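Local structure of aspartate semialdehyde dehydrogenase (Francisella tularensis subsp. tularensis, 4WOJ) at residues B[147-159]-B[294-306]. The protein probably catalyses the NADPH-dependent reductive dephosphorylation of L-aspartyl-4-phosphate to L-aspartate semialdehyde, a step on the way to lysine, methionine and threonine. Residues are numbered along the deposited sequence; the frame is centred on the assembly and turned at random.
Sequences SLAIAGLLKEDLV and KQKISQGNEWVKV. With NA (sodium ion), chain F.
The flat carboxamide of Asn301 reaches the 147-159 segment with its nitrogen: ND2 gives a weak but fairly straight hydrogen bond to Leu148 O (3.4 Å, 161° at the hydrogen) and lies 3.5 Å from Ala151 CB. OD1 accepts from Val304 N in an Asx motif, the donor tilted 35° from the amide plane, and also, weakly, from Trp303 N. With CG between the backbone N and the carbonyl carbon (chi1 47°), OD1 stays close to Val304 N. Beside it the Trp303 ring has Glu302 CG over one face, toward the rim, and meets Trp355 edge-to-face. A further flat group, the carboxylate of Glu156, receives Lys296 NZ in a salt bridge, 3.3 Å from OE1 and OE2, both hydrogen bonds weak. Between these ends two glycines let the backbones meet, Gly152 CA 3.7 Å from Gly300 CA, and Gly152 CA-H points at Lys296 O. Lys155 NZ binds Gly300 O (3.0 Å) from above its carbonyl plane. A water bridges the segments, donating to Ala149 O and Ile297 O and accepting from Gly152 N. Leu153 CD1 packs against Ile297 CG1 (4.0 Å), and Val304 CG2 approaches Leu148 O (3.1 Å). Leu148 lies about 10 Å, side chain to side chain, from Cys141, the predicted acyl-thioester residue. Within the family's dimerisation domain, the contact packs helices 141-149 and 151-154, the latter closed by a Schellman motif at Asp157, against the end of helix 290-298 and strand 304-307 at the mixed sheet's edge. Leu153 and Ile297 cover Phe344 of that sheet, and Leu148 and Trp303 touch Pro119 of helix 118-130.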
# COMPACT_ATOMS: atom_id res chain seq x y z
N SER B 147 10.64 9.26 -10.66
CA SER B 147 11.39 9.66 -11.81
C SER B 147 12.79 9.14 -11.73
O SER B 147 13.34 8.66 -12.72
CB SER B 147 11.43 11.19 -11.90
OG SER B 147 10.11 11.72 -11.95
N LEU B 148 13.39 9.23 -10.53
CA LEU B 148 14.71 8.64 -10.28
C LEU B 148 14.75 7.12 -10.48
O LEU B 148 15.73 6.59 -10.98
CB LEU B 148 15.23 8.98 -8.85
CG LEU B 148 15.59 10.45 -8.59
CD1 LEU B 148 15.65 10.74 -7.08
CD2 LEU B 148 16.92 10.79 -9.23
N ALA B 149 13.72 6.43 -10.07
CA ALA B 149 13.72 4.98 -10.17
C ALA B 149 13.69 4.51 -11.65
O ALA B 149 14.44 3.63 -12.05
CB ALA B 149 12.55 4.41 -9.42
N ILE B 150 12.83 5.12 -12.45
CA ILE B 150 12.76 4.77 -13.87
C ILE B 150 13.42 5.83 -14.77
O ILE B 150 13.09 5.97 -15.96
CB ILE B 150 11.31 4.52 -14.31
CG1 ILE B 150 10.42 5.71 -13.96
CG2 ILE B 150 10.80 3.27 -13.61
CD1 ILE B 150 9.04 5.62 -14.56
N ALA B 151 14.39 6.54 -14.20
CA ALA B 151 15.11 7.57 -14.92
C ALA B 151 15.68 7.09 -16.26
O ALA B 151 15.71 7.83 -17.22
CB ALA B 151 16.22 8.15 -14.05
N GLY B 152 16.16 5.85 -16.27
CA GLY B 152 16.88 5.29 -17.39
C GLY B 152 15.97 5.01 -18.56
O GLY B 152 16.43 4.92 -19.67
N LEU B 153 14.69 4.85 -18.30
CA LEU B 153 13.66 4.80 -19.33
C LEU B 153 13.20 6.22 -19.76
O LEU B 153 12.93 6.47 -20.95
CB LEU B 153 12.50 3.94 -18.84
CG LEU B 153 12.84 2.47 -18.54
CD1 LEU B 153 11.74 1.80 -17.74
CD2 LEU B 153 13.07 1.68 -19.81
N LEU B 154 13.16 7.15 -18.82
CA LEU B 154 12.65 8.49 -19.13
C LEU B 154 13.62 9.28 -20.00
O LEU B 154 13.21 9.95 -20.95
CB LEU B 154 12.35 9.27 -17.88
CG LEU B 154 11.33 8.61 -16.96
CD1 LEU B 154 11.51 9.07 -15.53
CD2 LEU B 154 9.92 8.90 -17.44
N LYS B 155 14.90 9.15 -19.71
CA LYS B 155 15.94 9.79 -20.49
C LYS B 155 15.87 9.37 -21.96
O LYS B 155 16.08 10.17 -22.84
CB LYS B 155 17.31 9.40 -19.97
CG LYS B 155 17.67 9.95 -18.61
CD LYS B 155 18.92 9.22 -18.10
CE LYS B 155 19.55 9.92 -16.91
NZ LYS B 155 20.97 9.50 -16.75
N GLU B 156 15.61 8.11 -22.21
CA GLU B 156 15.45 7.64 -23.59
C GLU B 156 14.06 7.90 -24.16
O GLU B 156 13.73 7.39 -25.20
CB GLU B 156 15.75 6.17 -23.68
CG GLU B 156 17.16 5.85 -23.22
CD GLU B 156 17.66 4.57 -23.79
OE1 GLU B 156 17.13 4.12 -24.84
OE2 GLU B 156 18.57 4.04 -23.17
N ASP B 157 13.26 8.71 -23.48
CA ASP B 157 11.89 8.96 -23.86
C ASP B 157 11.15 7.68 -24.23
O ASP B 157 10.41 7.65 -25.23
CB ASP B 157 11.82 9.96 -25.01
CG ASP B 157 10.45 10.58 -25.15
OD1 ASP B 157 9.70 10.64 -24.13
OD2 ASP B 157 10.12 11.03 -26.27
N LEU B 158 11.33 6.63 -23.43
CA LEU B 158 10.68 5.33 -23.71
C LEU B 158 9.33 5.11 -23.02
O LEU B 158 8.62 4.16 -23.32
CB LEU B 158 11.65 4.19 -23.40
CG LEU B 158 12.81 4.09 -24.40
CD1 LEU B 158 13.78 3.01 -24.00
CD2 LEU B 158 12.32 3.80 -25.82
N VAL B 159 8.94 6.03 -22.14
CA VAL B 159 7.74 5.82 -21.33
C VAL B 159 6.58 6.60 -21.93
O VAL B 159 6.68 7.83 -22.07
CB VAL B 159 7.97 6.32 -19.89
CG1 VAL B 159 6.70 6.25 -19.08
CG2 VAL B 159 9.09 5.54 -19.24
N LYS B 294 15.52 -3.88 -17.35
CA LYS B 294 16.37 -3.85 -16.14
C LYS B 294 17.64 -3.10 -16.46
O LYS B 294 18.06 -2.24 -15.71
CB LYS B 294 16.73 -5.25 -15.65
CG LYS B 294 15.54 -6.15 -15.27
CD LYS B 294 15.78 -7.67 -15.33
CE LYS B 294 17.04 -8.16 -14.60
NZ LYS B 294 17.46 -7.34 -13.43
N GLN B 295 18.21 -3.41 -17.61
CA GLN B 295 19.47 -2.79 -18.00
C GLN B 295 19.33 -1.27 -17.95
O GLN B 295 20.02 -0.59 -17.18
CB GLN B 295 19.93 -3.28 -19.38
CG GLN B 295 21.27 -2.70 -19.82
CD GLN B 295 22.43 -3.13 -18.90
OE1 GLN B 295 22.35 -4.14 -18.18
NE2 GLN B 295 23.51 -2.36 -18.93
N LYS B 296 18.41 -0.75 -18.76
CA LYS B 296 18.12 0.68 -18.80
C LYS B 296 17.86 1.24 -17.39
O LYS B 296 18.42 2.26 -17.03
CB LYS B 296 16.89 0.99 -19.66
CG LYS B 296 16.91 0.34 -21.03
CD LYS B 296 17.15 1.32 -22.13
CE LYS B 296 16.93 0.65 -23.47
NZ LYS B 296 18.04 1.01 -24.38
N ILE B 297 17.01 0.57 -16.63
CA ILE B 297 16.67 1.06 -15.30
C ILE B 297 17.98 1.22 -14.47
O ILE B 297 18.22 2.25 -13.85
CB ILE B 297 15.68 0.15 -14.56
CG1 ILE B 297 14.26 0.48 -14.98
CG2 ILE B 297 15.83 0.33 -13.03
CD1 ILE B 297 13.26 -0.56 -14.55
N SER B 298 18.80 0.19 -14.54
CA SER B 298 20.03 0.06 -13.76
C SER B 298 21.03 1.12 -14.14
O SER B 298 21.89 1.42 -13.33
CB SER B 298 20.67 -1.33 -13.94
OG SER B 298 21.58 -1.30 -15.00
N GLN B 299 20.91 1.70 -15.31
CA GLN B 299 21.80 2.81 -15.73
C GLN B 299 21.18 4.23 -15.67
O GLN B 299 21.74 5.18 -16.19
CB GLN B 299 22.40 2.52 -17.11
CG GLN B 299 23.26 1.25 -17.09
CD GLN B 299 24.48 1.26 -18.03
OE1 GLN B 299 24.89 0.20 -18.51
NE2 GLN B 299 25.06 2.43 -18.29
N GLY B 300 20.07 4.40 -14.97
CA GLY B 300 19.47 5.72 -14.85
C GLY B 300 20.27 6.72 -14.04
O GLY B 300 20.22 7.93 -14.34
N ASN B 301 20.95 6.23 -12.99
CA ASN B 301 21.85 7.04 -12.18
C ASN B 301 22.53 6.18 -11.12
O ASN B 301 22.30 5.02 -11.02
CB ASN B 301 21.12 8.21 -11.51
CG ASN B 301 19.85 7.78 -10.87
OD1 ASN B 301 19.86 7.21 -9.76
ND2 ASN B 301 18.72 8.01 -11.57
N GLU B 302 23.40 6.78 -10.35
CA GLU B 302 24.15 6.03 -9.34
C GLU B 302 23.29 5.55 -8.18
O GLU B 302 23.65 4.57 -7.57
CB GLU B 302 25.37 6.79 -8.83
CG GLU B 302 25.09 8.21 -8.39
CD GLU B 302 26.29 8.82 -7.68
OE1 GLU B 302 26.81 8.19 -6.72
OE2 GLU B 302 26.71 9.93 -8.07
N TRP B 303 22.15 6.20 -7.92
CA TRP B 303 21.30 5.84 -6.78
C TRP B 303 20.36 4.68 -7.02
O TRP B 303 19.95 4.02 -6.08
CB TRP B 303 20.55 7.06 -6.26
CG TRP B 303 21.54 8.06 -5.89
CD1 TRP B 303 22.28 8.12 -4.72
CD2 TRP B 303 22.04 9.11 -6.73
NE1 TRP B 303 23.15 9.17 -4.76
CE2 TRP B 303 23.04 9.80 -5.98
CE3 TRP B 303 21.76 9.51 -8.03
CZ2 TRP B 303 23.74 10.87 -6.49
CZ3 TRP B 303 22.44 10.59 -8.55
CH2 TRP B 303 23.43 11.26 -7.78
N VAL B 304 19.98 4.47 -8.29
CA VAL B 304 19.07 3.38 -8.65
C VAL B 304 19.70 2.06 -8.19
O VAL B 304 20.81 1.77 -8.52
CB VAL B 304 18.82 3.34 -10.17
CG1 VAL B 304 18.13 2.06 -10.59
CG2 VAL B 304 17.96 4.51 -10.56
N LYS B 305 18.95 1.26 -7.44
CA LYS B 305 19.47 0.02 -6.91
C LYS B 305 18.51 -1.09 -7.25
O LYS B 305 17.41 -1.15 -6.72
CB LYS B 305 19.62 0.14 -5.40
CG LYS B 305 20.18 -1.09 -4.76
CD LYS B 305 20.56 -0.79 -3.32
CE LYS B 305 21.51 -1.84 -2.75
NZ LYS B 305 20.69 -2.93 -2.18
N VAL B 306 18.92 -1.94 -8.17
CA VAL B 306 18.01 -2.98 -8.59
C VAL B 306 18.04 -4.15 -7.61
O VAL B 306 19.07 -4.54 -7.13
CB VAL B 306 18.32 -3.45 -9.98
CG1 VAL B 306 17.46 -4.64 -10.32
CG2 VAL B 306 18.07 -2.32 -10.96
NA NA F . 20.83 -5.32 -7.52
O HOH W 1 16.50 4.16 -13.48
O HOH W 2 20.97 -5.02 -5.36